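Local structure of phosphoribosylaminoimidazole carboxylase, ATPase subunit (Thermus thermophilus, 3AW8) at residues R55-E58 and G59-L62; L210-A213 and P214-A218; F247-G251 and E252-F256. The protein probably catalyses the ATP-dependent carboxylation of 5-aminoimidazole ribonucleotide with bicarbonate to N5-carboxyaminoimidazole ribonucleotide, a step of de novo purine biosynthesis. All coordinates share one frame; numbering follows the deposited sequence.

Interaction 1. Residues R55-E58 and G59-L62; sequences RFAE and GLAL
F56 and L60 supply most of the apolar part of this local contact, four residues apart where helix 50-57 gives out. The methyl CD1 of L60 stands over one face of the F56 ring, 4.0 Å from the ring centroid and 20° off the ring normal, a geometry that qualifies as CH-pi. It is displaced toward the rim of the ring, with L60 CD1 3.8 Å from F56 CE1. The side chains cross at about a right angle, and the same methyl also reaches A57 CB at 4.2 Å. The turn and an L60 side chain with CG beside the backbone N and anti to the carbonyl carbon (chi1 -65°) together bring CD1 over the ring.

The backbone part is a type II beta turn from A57 to L60, with G59 taking the positive phi of its third position. L60 N donates to A57 O at 3.1 Å with an N-H...O angle of 154°, the donor standing well above the carbonyl plane. This turn leads from helix 50-57 to edge strand 62-65 of the parallel, Rossmann-like sheet of the preATP-grasp domain, and F56 packs beneath the helix on L5 and L28 of that sheet. Shortening L60 to an alanine removes CD1, which is likely to strip the F56 ring of its CH-pi partner and open a gap beside A57 CB.

The ionic part lies on the exposed side. E58 OE1 forms a salt bridge with R26 NH2, while R26 NH1 is hydrogen-bonded to F56 O, which ties the last helical turn to strand 25-29.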
# COMPACT_ATOMS: atom_id res chain seq x y z
N ARG A 55 -21.03 -19.49 10.16
CA ARG A 55 -21.59 -18.62 9.14
C ARG A 55 -20.43 -17.89 8.45
O ARG A 55 -20.37 -17.81 7.22
CB ARG A 55 -22.54 -17.61 9.78
CG ARG A 55 -23.15 -16.63 8.80
CD ARG A 55 -24.29 -15.82 9.42
NE ARG A 55 -23.87 -14.97 10.55
CZ ARG A 55 -24.11 -15.25 11.83
NH1 ARG A 55 -23.69 -14.42 12.78
NH2 ARG A 55 -24.77 -16.36 12.17
N PHE A 56 -19.51 -17.36 9.25
CA PHE A 56 -18.35 -16.64 8.74
C PHE A 56 -17.41 -17.56 7.94
O PHE A 56 -16.74 -17.11 7.01
CB PHE A 56 -17.61 -15.98 9.93
CG PHE A 56 -16.10 -15.96 9.80
CD1 PHE A 56 -15.34 -17.04 10.21
CD2 PHE A 56 -15.45 -14.85 9.26
CE1 PHE A 56 -13.95 -17.04 10.09
CE2 PHE A 56 -14.05 -14.83 9.13
CZ PHE A 56 -13.30 -15.94 9.54
N ALA A 57 -17.39 -18.84 8.28
CA ALA A 57 -16.48 -19.75 7.59
C ALA A 57 -16.91 -20.22 6.20
O ALA A 57 -16.09 -20.69 5.43
CB ALA A 57 -16.20 -20.95 8.47
N GLU A 58 -18.19 -20.07 5.88
CA GLU A 58 -18.71 -20.53 4.59
C GLU A 58 -17.97 -19.99 3.38
O GLU A 58 -17.69 -18.81 3.27
CB GLU A 58 -20.20 -20.18 4.47
CG GLU A 58 -20.50 -18.74 4.05
CD GLU A 58 -20.45 -18.55 2.53
OE1 GLU A 58 -20.40 -17.38 2.08
OE2 GLU A 58 -20.48 -19.57 1.80
N GLY A 59 -17.64 -20.89 2.45
CA GLY A 59 -16.96 -20.49 1.24
C GLY A 59 -15.51 -20.08 1.37
O GLY A 59 -14.81 -19.95 0.37
N LEU A 60 -15.03 -19.88 2.60
CA LEU A 60 -13.65 -19.48 2.78
C LEU A 60 -12.67 -20.47 2.18
O LEU A 60 -12.88 -21.68 2.21
CB LEU A 60 -13.35 -19.28 4.27
CG LEU A 60 -14.12 -18.14 4.93
CD1 LEU A 60 -13.83 -18.12 6.43
CD2 LEU A 60 -13.73 -16.82 4.27
N ALA A 61 -11.59 -19.94 1.62
CA ALA A 61 -10.57 -20.79 1.04
C ALA A 61 -9.69 -21.26 2.18
O ALA A 61 -9.27 -22.42 2.22
CB ALA A 61 -9.77 -20.01 0.03
N LEU A 62 -9.40 -20.35 3.11
CA LEU A 62 -8.57 -20.65 4.27
C LEU A 62 -8.88 -19.64 5.38
O LEU A 62 -9.56 -18.64 5.14
CB LEU A 62 -7.08 -20.58 3.89
CG LEU A 62 -6.43 -19.23 3.56
CD1 LEU A 62 -5.94 -18.56 4.84
CD2 LEU A 62 -5.26 -19.44 2.62

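Interaction 2. Residues L210-A213 and P214-A218; sequences LSLA and PAPGA
L212 meets P216 across a bend of the chain, and the contact can be traced outward along the leucine. Its CB does most of the touching: L212 CB lies 3.8 Å from P216 CD and is almost as near to the neighbouring ring carbon, at 3.9 Å from P216 CG. Beyond CB, the torsion chi1 of -63° sets CG beside the backbone N and anti to the carbonyl carbon. At the tip, the branch CD1 makes a lighter contact, L212 CD1 to P216 CG at 4.2 Å. The two side chains cross at about a right angle, and the proline is met at CD and CG. L212 also touches R202 and A301, on the strands flanking its own, and P216 rests on E200.

The bend that folds the proline back onto the leucine has two components. The peptide between A213 and P214 is cis, as the A213 CA to P214 CA separation of 2.9 Å confirms, and the backbone angles of these two residues match a type VIb turn. Next comes a type II turn from A215 to A218, with P216 and G217 in its central positions, the classic Pro-Gly pairing; it is closed by A218 N donating to A215 O at 2.9 Å. G217 has the positive phi required there.

Together the turns carry the chain from strand 207-213, an inner strand of the large antiparallel sheet, where it lies between strands 193-204 and 299-306, to helix 220-237. The loop is held to its surroundings by polar bonds: the backbone of A215 pairs with L198, and P216 O accepts a hydrogen bond from R179 NH2.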
# COMPACT_ATOMS: atom_id res chain seq x y z
N LEU A 210 8.15 2.90 20.12
CA LEU A 210 8.99 3.14 18.96
C LEU A 210 9.75 1.91 18.51
O LEU A 210 10.21 1.12 19.33
CB LEU A 210 10.00 4.24 19.30
CG LEU A 210 10.97 4.66 18.19
CD1 LEU A 210 10.32 5.76 17.36
CD2 LEU A 210 12.28 5.14 18.79
N SER A 211 9.90 1.76 17.20
CA SER A 211 10.64 0.64 16.62
C SER A 211 11.69 1.14 15.64
O SER A 211 11.38 1.91 14.72
CB SER A 211 9.68 -0.33 15.91
OG SER A 211 9.03 -1.19 16.83
N LEU A 212 12.93 0.71 15.83
CA LEU A 212 14.01 1.13 14.95
C LEU A 212 14.49 -0.06 14.12
O LEU A 212 14.92 -1.08 14.67
CB LEU A 212 15.17 1.71 15.77
CG LEU A 212 14.75 2.98 16.52
CD1 LEU A 212 15.79 3.38 17.56
CD2 LEU A 212 14.52 4.09 15.51
N ALA A 213 14.40 0.08 12.80
CA ALA A 213 14.81 -0.99 11.90
C ALA A 213 15.70 -0.47 10.77
O ALA A 213 15.43 0.57 10.18
CB ALA A 213 13.58 -1.67 11.31
N PRO A 214 16.80 -1.19 10.48
CA PRO A 214 17.20 -2.42 11.17
C PRO A 214 17.65 -2.07 12.58
O PRO A 214 17.89 -0.90 12.87
CB PRO A 214 18.35 -2.93 10.32
CG PRO A 214 18.02 -2.42 8.95
CD PRO A 214 17.59 -1.01 9.25
N ALA A 215 17.75 -3.05 13.47
CA ALA A 215 18.19 -2.76 14.83
C ALA A 215 19.54 -2.04 14.75
O ALA A 215 20.52 -2.58 14.24
CB ALA A 215 18.32 -4.05 15.63
N PRO A 216 19.59 -0.79 15.24
CA PRO A 216 20.83 0.00 15.21
C PRO A 216 22.03 -0.75 15.77
O PRO A 216 22.07 -1.10 16.94
CB PRO A 216 20.47 1.21 16.07
CG PRO A 216 19.02 1.39 15.79
CD PRO A 216 18.50 -0.03 15.86
N GLY A 217 23.01 -1.00 14.90
CA GLY A 217 24.22 -1.69 15.33
C GLY A 217 24.19 -3.20 15.30
O GLY A 217 25.24 -3.85 15.26
N ALA A 218 22.99 -3.76 15.32
CA ALA A 218 22.82 -5.21 15.31
C ALA A 218 24.00 -5.94 14.66
O ALA A 218 24.37 -5.66 13.53
CB ALA A 218 21.53 -5.57 14.58

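Interaction 3. Residues F247-G251 and E252-F256; sequences FFQVG and EELLF. With AMP (adenosine monophosphate), chain C.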
# COMPACT_ATOMS: atom_id res chain seq x y z
N PHE A 247 12.93 -10.74 21.87
CA PHE A 247 14.01 -11.13 22.77
C PHE A 247 14.51 -9.95 23.59
O PHE A 247 14.17 -8.80 23.33
CB PHE A 247 15.21 -11.69 21.99
CG PHE A 247 14.90 -12.88 21.14
CD1 PHE A 247 14.39 -12.73 19.86
CD2 PHE A 247 15.14 -14.17 21.62
CE1 PHE A 247 14.13 -13.84 19.06
CE2 PHE A 247 14.87 -15.28 20.83
CZ PHE A 247 14.37 -15.12 19.55
N PHE A 248 15.31 -10.27 24.61
CA PHE A 248 15.94 -9.26 25.45
C PHE A 248 17.39 -9.36 25.00
O PHE A 248 17.91 -10.46 24.86
CB PHE A 248 15.87 -9.64 26.92
CG PHE A 248 14.53 -9.42 27.54
CD1 PHE A 248 13.93 -8.17 27.49
CD2 PHE A 248 13.87 -10.45 28.20
CE1 PHE A 248 12.69 -7.95 28.10
CE2 PHE A 248 12.63 -10.24 28.80
CZ PHE A 248 12.04 -8.99 28.75
N GLN A 249 18.04 -8.22 24.75
CA GLN A 249 19.44 -8.27 24.35
C GLN A 249 20.33 -7.85 25.51
O GLN A 249 20.30 -6.70 25.96
CB GLN A 249 19.72 -7.35 23.15
CG GLN A 249 21.08 -7.63 22.51
CD GLN A 249 21.52 -6.58 21.50
OE1 GLN A 249 20.76 -6.17 20.63
NE2 GLN A 249 22.77 -6.15 21.61
N VAL A 250 21.10 -8.80 26.02
CA VAL A 250 22.03 -8.55 27.11
C VAL A 250 23.40 -8.86 26.54
O VAL A 250 23.73 -10.03 26.29
CB VAL A 250 21.75 -9.46 28.34
CG1 VAL A 250 22.52 -8.95 29.55
CG2 VAL A 250 20.26 -9.50 28.64
N GLY A 251 24.19 -7.82 26.30
CA GLY A 251 25.50 -8.00 25.72
C GLY A 251 25.37 -8.46 24.28
O GLY A 251 25.04 -7.68 23.39
N GLU A 252 25.64 -9.74 24.06
CA GLU A 252 25.54 -10.34 22.73
C GLU A 252 24.68 -11.58 22.85
O GLU A 252 24.75 -12.49 22.02
CB GLU A 252 26.92 -10.70 22.19
CG GLU A 252 27.70 -9.51 21.66
CD GLU A 252 26.95 -8.77 20.57
OE1 GLU A 252 26.64 -9.38 19.52
OE2 GLU A 252 26.65 -7.57 20.76
N GLU A 253 23.86 -11.60 23.89
CA GLU A 253 22.96 -12.71 24.13
C GLU A 253 21.51 -12.32 23.91
O GLU A 253 21.11 -11.17 24.14
CB GLU A 253 23.15 -13.24 25.56
CG GLU A 253 24.40 -14.09 25.71
CD GLU A 253 24.45 -15.20 24.66
OE1 GLU A 253 23.51 -16.02 24.63
OE2 GLU A 253 25.43 -15.23 23.88
N LEU A 254 20.73 -13.29 23.43
CA LEU A 254 19.32 -13.09 23.17
C LEU A 254 18.52 -14.04 24.06
O LEU A 254 18.73 -15.25 24.02
CB LEU A 254 19.00 -13.38 21.70
CG LEU A 254 19.58 -12.51 20.59
CD1 LEU A 254 19.16 -13.07 19.24
CD2 LEU A 254 19.11 -11.07 20.73
N LEU A 255 17.61 -13.48 24.85
CA LEU A 255 16.76 -14.28 25.74
C LEU A 255 15.31 -14.15 25.27
O LEU A 255 14.74 -13.06 25.28
CB LEU A 255 16.87 -13.77 27.18
CG LEU A 255 18.27 -13.61 27.78
CD1 LEU A 255 18.14 -13.09 29.20
CD2 LEU A 255 19.01 -14.94 27.75
N PHE A 256 14.71 -15.27 24.85
CA PHE A 256 13.33 -15.26 24.39
C PHE A 256 12.40 -14.66 25.44
O PHE A 256 12.40 -15.10 26.58
CB PHE A 256 12.86 -16.68 24.08
CG PHE A 256 11.38 -16.79 23.86
CD1 PHE A 256 10.80 -16.42 22.65
CD2 PHE A 256 10.54 -17.23 24.89
CE1 PHE A 256 9.42 -16.49 22.46
CE2 PHE A 256 9.16 -17.29 24.71
CZ PHE A 256 8.60 -16.92 23.49
P AMP C . 4.59 -8.13 28.49
O1P AMP C . 4.29 -7.95 27.05
O2P AMP C . 5.78 -9.22 28.66
O3P AMP C . 3.28 -8.65 29.26
O5' AMP C . 5.05 -6.71 29.15
C5' AMP C . 6.25 -6.27 28.49
C4' AMP C . 6.86 -5.09 29.27
O4' AMP C . 7.31 -5.50 30.60
C3' AMP C . 8.08 -4.50 28.54
O3' AMP C . 8.06 -3.07 28.60
C2' AMP C . 9.30 -5.10 29.26
O2' AMP C . 10.37 -4.15 29.34
C1' AMP C . 8.78 -5.50 30.66
N9 AMP C . 9.28 -6.85 31.03
C8 AMP C . 8.67 -8.05 30.78
N7 AMP C . 9.39 -9.04 31.25
C5 AMP C . 10.50 -8.54 31.83
C6 AMP C . 11.62 -9.11 32.49
N6 AMP C . 11.73 -10.48 32.65
N1 AMP C . 12.58 -8.28 32.97
C2 AMP C . 12.50 -6.95 32.82
N3 AMP C . 11.46 -6.38 32.21
C4 AMP C . 10.45 -7.12 31.70
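F247 and L254 sit diagonally to each other on one face of a beta hairpin, their side chains crossing at a slant. F247 CD2 approaches L254 CB at 3.9 Å, while F247 CE2 reaches F256 CB at 4.1 Å; CG set beside the backbone N and anti to the carbonyl carbon (chi1 -59°) turns the ring toward strand 253-256. Q249 and L254 continue this face toward helix 220-237, where both touch L222. F248, V250, E253 and L255 point to the other face. There V250 CG2 meets L255 CD1 at 4.2 Å, and the F248 ring stands obliquely to the adenine of AMP, F248 CZ 3.5 Å from AMP C5, with F177 and V175 also around it.

Four backbone bonds hold the strands in antiparallel register, two each for the pairs F248-L255 and V250-E253; in the first, L255 N gives F248 O a bond of 3.0 Å at 163°. At the two-residue turn, Q249 NE2 bonds to G251 O at 3.3 Å, while Q249 OE1 accepts from R179 NE. Backbone bonds thus fix the register, and F248 meets the base through contact that is probably mainly dispersive, while E180 OE1 and V175 N hydrogen-bond AMP.

Overall arrangement
The three contacts are all local, but they serve different settings. Interaction 1 ends a helix in the Rossmann-like part, its centre about 39 and 41 Å from the centres of interactions 2 and 3, and on the opposite side of the chain's centre from both. Interactions 2 and 3 share the large antiparallel sheet, their centres about 14 Å apart, and R179 bonds to residues of each. Interaction 1 combines a buried CH-pi contact with an exposed salt bridge; interaction 2, partly buried, relies on proline geometry. Interaction 3 is a regular hairpin, buried toward its phenylalanines and exposed at its turn, and alone among them touches AMP.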